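Side-chain contacts in glycogen synthase (Cyanobacterium sp. CLg1, PDB 6GNF), which belongs to the starch and bacterial glycogen synthase family, glycosyltransferases built from two Rossmann-like domains, and binds adenosine-5'-diphosphate and a glycan: residues A320-R325 with D517-D522; Y442-G447 with N521-K526. One frame throughout, in Å; residues are numbered along the deposited sequence.

Interaction 1 of 2, residues A320-R325 with D517-D522; sequences ANYNSR and DCMAND
Met519, in the last turns of helix 509-520, is the residue through which 517-522 reaches Tyr322, Asn323 and Ser324, and it supplies more than half of the 140 Å² buried here. The two backbones come nearest at Ser324 and Met519, whose CA atoms are 6.6 Å apart, so the gap is bridged by side chain. Leaving the helix, the chain runs extended to SD and then folds at its last torsion (chi3 73°), which brings the methyl end back against the loop. The sulfur comes first: Met519 SD lies 3.8 Å from Ser324 CA and 4.2 Å from Ser324 CB, over the aliphatic part of the serine, while the hydroxyl is directed elsewhere, with Ser324 OG 5.4 Å from Met519 SD. Farther out, the methyl sits on the peptide link before Ser324, Met519 CE being 3.6 Å from Ser324 N and 3.7 Å from Asn323 C. The same methyl also reaches the Tyr322 ring obliquely, at 4.2 Å from Met519 CE to Tyr322 CE1. Past Ala520 the chain leaves the helix; the backbone bond from Asn521 N to Cys518 O, 3.1 Å long, belongs to this turn.

Two polar ends on the loop side have partners elsewhere. Tyr322 OH bonds to the carbonyl of Tyr446, and Asn323 OD1 accepts from Thr326 N just before helix 327-341. Pro312 and Ile327 add further apolar surface around Met519. With Tyr322 OH and Asn323 OD1 bonded outside it and no polar bond across it, the contact probably rests largely on dispersion: a flexible thioether fitted against a peptide group, a serine CB and an aromatic ring.

Interaction 2 of 2, residues Y442-G447 with N521-K526; sequences YAMMYG and NDVSWK
The amide of Asn521 is met at its nitrogen end by the thioether of Met444. Asn521 ND2 lies 3.5 Å from Met444 SD and 3.6 Å from Met444 CE, and these two methionine atoms straddle the extended amide plane, one on either side of it. The N-H to sulfur bond is weak: long, bent to 143°, and made to a thioether sulfur, a poor acceptor. With its CG anti to the backbone N (chi1 -171°), Asn521 reaches the helix end; Phe466 also touches this side chain. The second flat group, the Asp522 carboxylate, bonds within its own loop. Its OD1 takes two donors: Ser524 OG, 2.9 Å from Asp522 OD1, comes from the syn side close to the plane, whereas Ser524 N approaches from above it, 54° out, closing an Asx turn.

Val523 is the middle residue of that turn, and its two methyls divide the remaining contact. Val523 CG2 rests 3.7 Å from Met445 CG and 3.8 Å from Met445 SD, and Val523 CG1 stands looser, 4.4 Å from Met444 CE. The valine therefore fits beside two successive methionines of one helix turn, while its backbone is hydrogen-bonded to that of Thr305 and Met445 packs on Ile307.

Each segment also carries a helix end. Helix 439-445 finishes in a Schellman motif at Gly447, with positive phi, and Ser524 OG receives a weak capping bond from Lys526 N where helix 526-540 begins. Trp525 then lands on helix 39-54, consistent with the C-terminal chain crossing back from the C-terminal to the N-terminal domain, as is characteristic of the GT-B fold.

In the fold
Interactions 1 and 2 lie side by side, their centres 9 Å apart, and share Asn521 and Asp522 just after helix 509-520. In sequence the order is 320-325, 442-447, then the continuous run 517-526, so one late segment packs on two earlier ones. They also meet directly: Tyr322 OH is 2.6 Å from Tyr446 O, a probable hydrogen bond, and Met519 CG packs 3.4 Å from Gly447 N. Thus the C-terminal end of helix 439-445, part of interaction 2, also packs against interaction 1. Tyr442 on that helix touches adenosine-5'-diphosphate, and the Met445 side chain is about 11 Å from it, so the chain's last helices are tied to a helix carrying a pocket residue.

Interaction 1 of 2, residues A320-R325 with D517-D522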
loop_
_atom_site.group_PDB
_atom_site.type_symbol
_atom_site.label_atom_id
_atom_site.label_comp_id
_atom_site.label_asym_id
_atom_site.label_seq_id
_atom_site.Cartn_x
_atom_site.Cartn_y
_atom_site.Cartn_z
ATOM N N ALA A 320 -19.169 0.566 -21.126
ATOM C CA ALA A 320 -18.736 1.250 -22.333
ATOM C C ALA A 320 -17.335 1.799 -22.177
ATOM O O ALA A 320 -17.028 2.495 -21.214
ATOM C CB ALA A 320 -19.703 2.362 -22.694
ATOM N N ASN A 321 -16.474 1.422 -23.109
ATOM C CA ASN A 321 -15.139 1.977 -23.188
ATOM C C ASN A 321 -15.187 3.383 -23.785
ATOM O O ASN A 321 -16.121 3.729 -24.506
ATOM C CB ASN A 321 -14.249 1.067 -24.033
ATOM C CG ASN A 321 -13.998 -0.273 -23.374
ATOM O OD1 ASN A 321 -14.410 -1.309 -23.886
ATOM N ND2 ASN A 321 -13.328 -0.254 -22.225
ATOM N N TYR A 322 -14.181 4.189 -23.476
ATOM C CA TYR A 322 -14.098 5.541 -24.004
ATOM C C TYR A 322 -12.675 6.061 -23.922
ATOM O O TYR A 322 -11.838 5.482 -23.249
ATOM C CB TYR A 322 -15.054 6.480 -23.254
ATOM C CG TYR A 322 -14.780 6.627 -21.767
ATOM C CD1 TYR A 322 -13.882 7.578 -21.293
ATOM C CD2 TYR A 322 -15.431 5.825 -20.833
ATOM C CE1 TYR A 322 -13.629 7.716 -19.937
ATOM C CE2 TYR A 322 -15.188 5.958 -19.475
ATOM C CZ TYR A 322 -14.289 6.905 -19.031
ATOM O OH TYR A 322 -14.035 7.017 -17.686
ATOM N N ASN A 323 -12.418 7.152 -24.630
ATOM C CA ASN A 323 -11.157 7.881 -24.553
ATOM C C ASN A 323 -11.484 9.360 -24.363
ATOM O O ASN A 323 -12.647 9.708 -24.150
ATOM C CB ASN A 323 -10.320 7.642 -25.811
ATOM C CG ASN A 323 -11.017 8.101 -27.080
ATOM O OD1 ASN A 323 -12.137 8.612 -27.058
ATOM N ND2 ASN A 323 -10.362 7.887 -28.205
ATOM N N SER A 324 -10.478 10.228 -24.391
ATOM C CA SER A 324 -10.719 11.650 -24.133
ATOM C C SER A 324 -11.674 12.265 -25.155
ATOM O O SER A 324 -12.461 13.134 -24.808
ATOM C CB SER A 324 -9.409 12.437 -24.070
ATOM O OG SER A 324 -8.652 12.225 -25.246
ATOM N N ARG A 325 -11.623 11.800 -26.401
ATOM C CA ARG A 325 -12.532 12.301 -27.430
ATOM C C ARG A 325 -13.981 11.865 -27.204
ATOM O O ARG A 325 -14.896 12.651 -27.435
ATOM C CB ARG A 325 -12.087 11.855 -28.825
ATOM C CG ARG A 325 -10.742 12.420 -29.263
ATOM C CD ARG A 325 -10.538 12.289 -30.769
ATOM N NE ARG A 325 -10.970 10.989 -31.298
ATOM C CZ ARG A 325 -10.313 9.835 -31.144
ATOM N NH1 ARG A 325 -9.171 9.781 -30.461
ATOM N NH2 ARG A 325 -10.807 8.717 -31.676
ATOM N N ASP A 517 -7.794 17.233 -18.777
ATOM C CA ASP A 517 -6.469 17.432 -18.177
ATOM C C ASP A 517 -6.075 16.230 -17.322
ATOM O O ASP A 517 -4.919 15.800 -17.342
ATOM C CB ASP A 517 -6.427 18.708 -17.321
ATOM C CG ASP A 517 -6.474 19.981 -18.155
ATOM O OD1 ASP A 517 -6.696 19.868 -19.376
ATOM O OD2 ASP A 517 -6.310 21.090 -17.595
ATOM N N CYS A 518 -7.045 15.684 -16.593
ATOM C CA CYS A 518 -6.836 14.474 -15.823
ATOM C C CYS A 518 -6.463 13.311 -16.732
ATOM O O CYS A 518 -5.521 12.587 -16.436
ATOM C CB CYS A 518 -8.084 14.108 -15.013
ATOM S SG CYS A 518 -8.286 15.050 -13.480
ATOM N N MET A 519 -7.206 13.121 -17.818
ATOM C CA MET A 519 -6.935 12.001 -18.725
ATOM C C MET A 519 -5.579 12.137 -19.425
ATOM O O MET A 519 -4.950 11.143 -19.742
ATOM C CB MET A 519 -8.058 11.828 -19.751
ATOM C CG MET A 519 -9.359 11.332 -19.142
ATOM S SD MET A 519 -10.598 10.877 -20.368
ATOM C CE MET A 519 -9.913 9.340 -20.979
ATOM N N ALA A 520 -5.124 13.369 -19.638
ATOM C CA ALA A 520 -3.823 13.623 -20.264
ATOM C C ALA A 520 -2.662 13.491 -19.277
ATOM O O ALA A 520 -1.506 13.485 -19.687
ATOM C CB ALA A 520 -3.808 15.004 -20.895
ATOM N N ASN A 521 -2.979 13.412 -17.985
ATOM C CA ASN A 521 -1.978 13.309 -16.925
ATOM C C ASN A 521 -1.292 11.951 -16.918
ATOM O O ASN A 521 -1.939 10.927 -16.703
ATOM C CB ASN A 521 -2.641 13.555 -15.568
ATOM C CG ASN A 521 -1.643 13.673 -14.437
ATOM O OD1 ASN A 521 -0.478 13.983 -14.659
ATOM N ND2 ASN A 521 -2.106 13.439 -13.207
ATOM N N ASP A 522 0.017 11.944 -17.141
ATOM C CA ASP A 522 0.783 10.700 -17.194
ATOM C C ASP A 522 1.137 10.237 -15.777
ATOM O O ASP A 522 1.893 10.890 -15.068
ATOM C CB ASP A 522 2.044 10.897 -18.035
ATOM C CG ASP A 522 2.923 9.658 -18.086
ATOM O OD1 ASP A 522 2.410 8.515 -17.987
ATOM O OD2 ASP A 522 4.151 9.840 -18.229
#

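Interaction 2 of 2, residues Y442-G447 with N521-K526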
loop_
_atom_site.group_PDB
_atom_site.type_symbol
_atom_site.label_atom_id
_atom_site.label_comp_id
_atom_site.label_asym_id
_atom_site.label_seq_id
_atom_site.Cartn_x
_atom_site.Cartn_y
_atom_site.Cartn_z
ATOM N N TYR A 442 -5.782 6.133 -10.706
ATOM C CA TYR A 442 -6.750 5.436 -11.537
ATOM C C TYR A 442 -7.842 6.396 -11.980
ATOM O O TYR A 442 -8.177 6.472 -13.166
ATOM C CB TYR A 442 -7.384 4.270 -10.778
ATOM C CG TYR A 442 -6.467 3.108 -10.466
ATOM C CD1 TYR A 442 -5.372 2.810 -11.263
ATOM C CD2 TYR A 442 -6.728 2.277 -9.384
ATOM C CE1 TYR A 442 -4.550 1.736 -10.981
ATOM C CE2 TYR A 442 -5.914 1.197 -9.099
ATOM C CZ TYR A 442 -4.825 0.933 -9.902
ATOM O OH TYR A 442 -4.010 -0.134 -9.605
ATOM N N ALA A 443 -8.408 7.120 -11.024
ATOM C CA ALA A 443 -9.512 8.025 -11.297
ATOM C C ALA A 443 -9.165 9.007 -12.410
ATOM O O ALA A 443 -9.953 9.218 -13.327
ATOM C CB ALA A 443 -9.901 8.776 -10.034
ATOM N N MET A 444 -7.992 9.620 -12.325
ATOM C CA MET A 444 -7.579 10.600 -13.317
ATOM C C MET A 444 -7.470 10.003 -14.718
ATOM O O MET A 444 -7.827 10.652 -15.691
ATOM C CB MET A 444 -6.278 11.292 -12.899
ATOM C CG MET A 444 -6.482 12.261 -11.742
ATOM S SD MET A 444 -5.043 13.246 -11.294
ATOM C CE MET A 444 -4.023 12.024 -10.483
ATOM N N MET A 445 -6.988 8.773 -14.838
ATOM C CA MET A 445 -6.925 8.121 -16.150
ATOM C C MET A 445 -8.307 7.915 -16.768
ATOM O O MET A 445 -8.426 7.836 -17.984
ATOM C CB MET A 445 -6.216 6.773 -16.063
ATOM C CG MET A 445 -4.735 6.862 -15.809
ATOM S SD MET A 445 -3.976 5.223 -15.615
ATOM C CE MET A 445 -4.129 4.577 -17.283
ATOM N N TYR A 446 -9.335 7.834 -15.922
ATOM C CA TYR A 446 -10.718 7.692 -16.374
ATOM C C TYR A 446 -11.445 9.043 -16.521
ATOM O O TYR A 446 -12.626 9.073 -16.843
ATOM C CB TYR A 446 -11.499 6.779 -15.412
ATOM C CG TYR A 446 -11.185 5.299 -15.573
ATOM C CD1 TYR A 446 -9.955 4.790 -15.200
ATOM C CD2 TYR A 446 -12.125 4.417 -16.090
ATOM C CE1 TYR A 446 -9.655 3.447 -15.339
ATOM C CE2 TYR A 446 -11.838 3.067 -16.235
ATOM C CZ TYR A 446 -10.600 2.585 -15.853
ATOM O OH TYR A 446 -10.281 1.241 -15.991
ATOM N N GLY A 447 -10.754 10.149 -16.262
ATOM C CA GLY A 447 -11.368 11.474 -16.329
ATOM C C GLY A 447 -12.244 11.772 -15.126
ATOM O O GLY A 447 -13.096 12.652 -15.160
ATOM N N ASN A 521 -2.979 13.412 -17.985
ATOM C CA ASN A 521 -1.978 13.309 -16.925
ATOM C C ASN A 521 -1.292 11.951 -16.918
ATOM O O ASN A 521 -1.939 10.927 -16.703
ATOM C CB ASN A 521 -2.641 13.555 -15.568
ATOM C CG ASN A 521 -1.643 13.673 -14.437
ATOM O OD1 ASN A 521 -0.478 13.983 -14.659
ATOM N ND2 ASN A 521 -2.106 13.439 -13.207
ATOM N N ASP A 522 0.017 11.944 -17.141
ATOM C CA ASP A 522 0.783 10.700 -17.194
ATOM C C ASP A 522 1.137 10.237 -15.777
ATOM O O ASP A 522 1.893 10.890 -15.068
ATOM C CB ASP A 522 2.044 10.897 -18.035
ATOM C CG ASP A 522 2.923 9.658 -18.086
ATOM O OD1 ASP A 522 2.410 8.515 -17.987
ATOM O OD2 ASP A 522 4.151 9.840 -18.229
ATOM N N VAL A 523 0.551 9.117 -15.371
ATOM C CA VAL A 523 0.764 8.552 -14.042
ATOM C C VAL A 523 1.380 7.144 -14.126
ATOM O O VAL A 523 1.201 6.328 -13.226
ATOM C CB VAL A 523 -0.554 8.522 -13.227
ATOM C CG1 VAL A 523 -0.994 9.930 -12.881
ATOM C CG2 VAL A 523 -1.668 7.803 -13.975
ATOM N N SER A 524 2.057 6.851 -15.236
ATOM C CA SER A 524 2.709 5.555 -15.415
ATOM C C SER A 524 3.978 5.477 -14.579
ATOM O O SER A 524 4.389 6.473 -13.959
ATOM C CB SER A 524 3.056 5.325 -16.876
ATOM O OG SER A 524 4.080 6.212 -17.280
ATOM N N TRP A 525 4.596 4.292 -14.565
ATOM C CA TRP A 525 5.830 4.070 -13.817
ATOM C C TRP A 525 7.086 4.640 -14.488
ATOM O O TRP A 525 8.150 4.658 -13.889
ATOM C CB TRP A 525 6.011 2.578 -13.536
ATOM C CG TRP A 525 5.256 2.144 -12.348
ATOM C CD1 TRP A 525 4.130 1.380 -12.323
ATOM C CD2 TRP A 525 5.544 2.480 -10.990
ATOM N NE1 TRP A 525 3.705 1.207 -11.026
ATOM C CE2 TRP A 525 4.556 1.870 -10.188
ATOM C CE3 TRP A 525 6.548 3.229 -10.372
ATOM C CZ2 TRP A 525 4.536 1.992 -8.805
ATOM C CZ3 TRP A 525 6.534 3.344 -8.991
ATOM C CH2 TRP A 525 5.531 2.730 -8.222
ATOM N N LYS A 526 6.956 5.103 -15.724
ATOM C CA LYS A 526 8.089 5.550 -16.540
ATOM C C LYS A 526 9.008 6.553 -15.827
ATOM O O LYS A 526 10.189 6.270 -15.616
ATOM C CB LYS A 526 7.550 6.129 -17.849
ATOM C CG LYS A 526 8.515 6.163 -19.022
ATOM C CD LYS A 526 7.742 6.041 -20.341
ATOM C CE LYS A 526 8.106 7.120 -21.350
ATOM N NZ LYS A 526 9.542 7.079 -21.742
#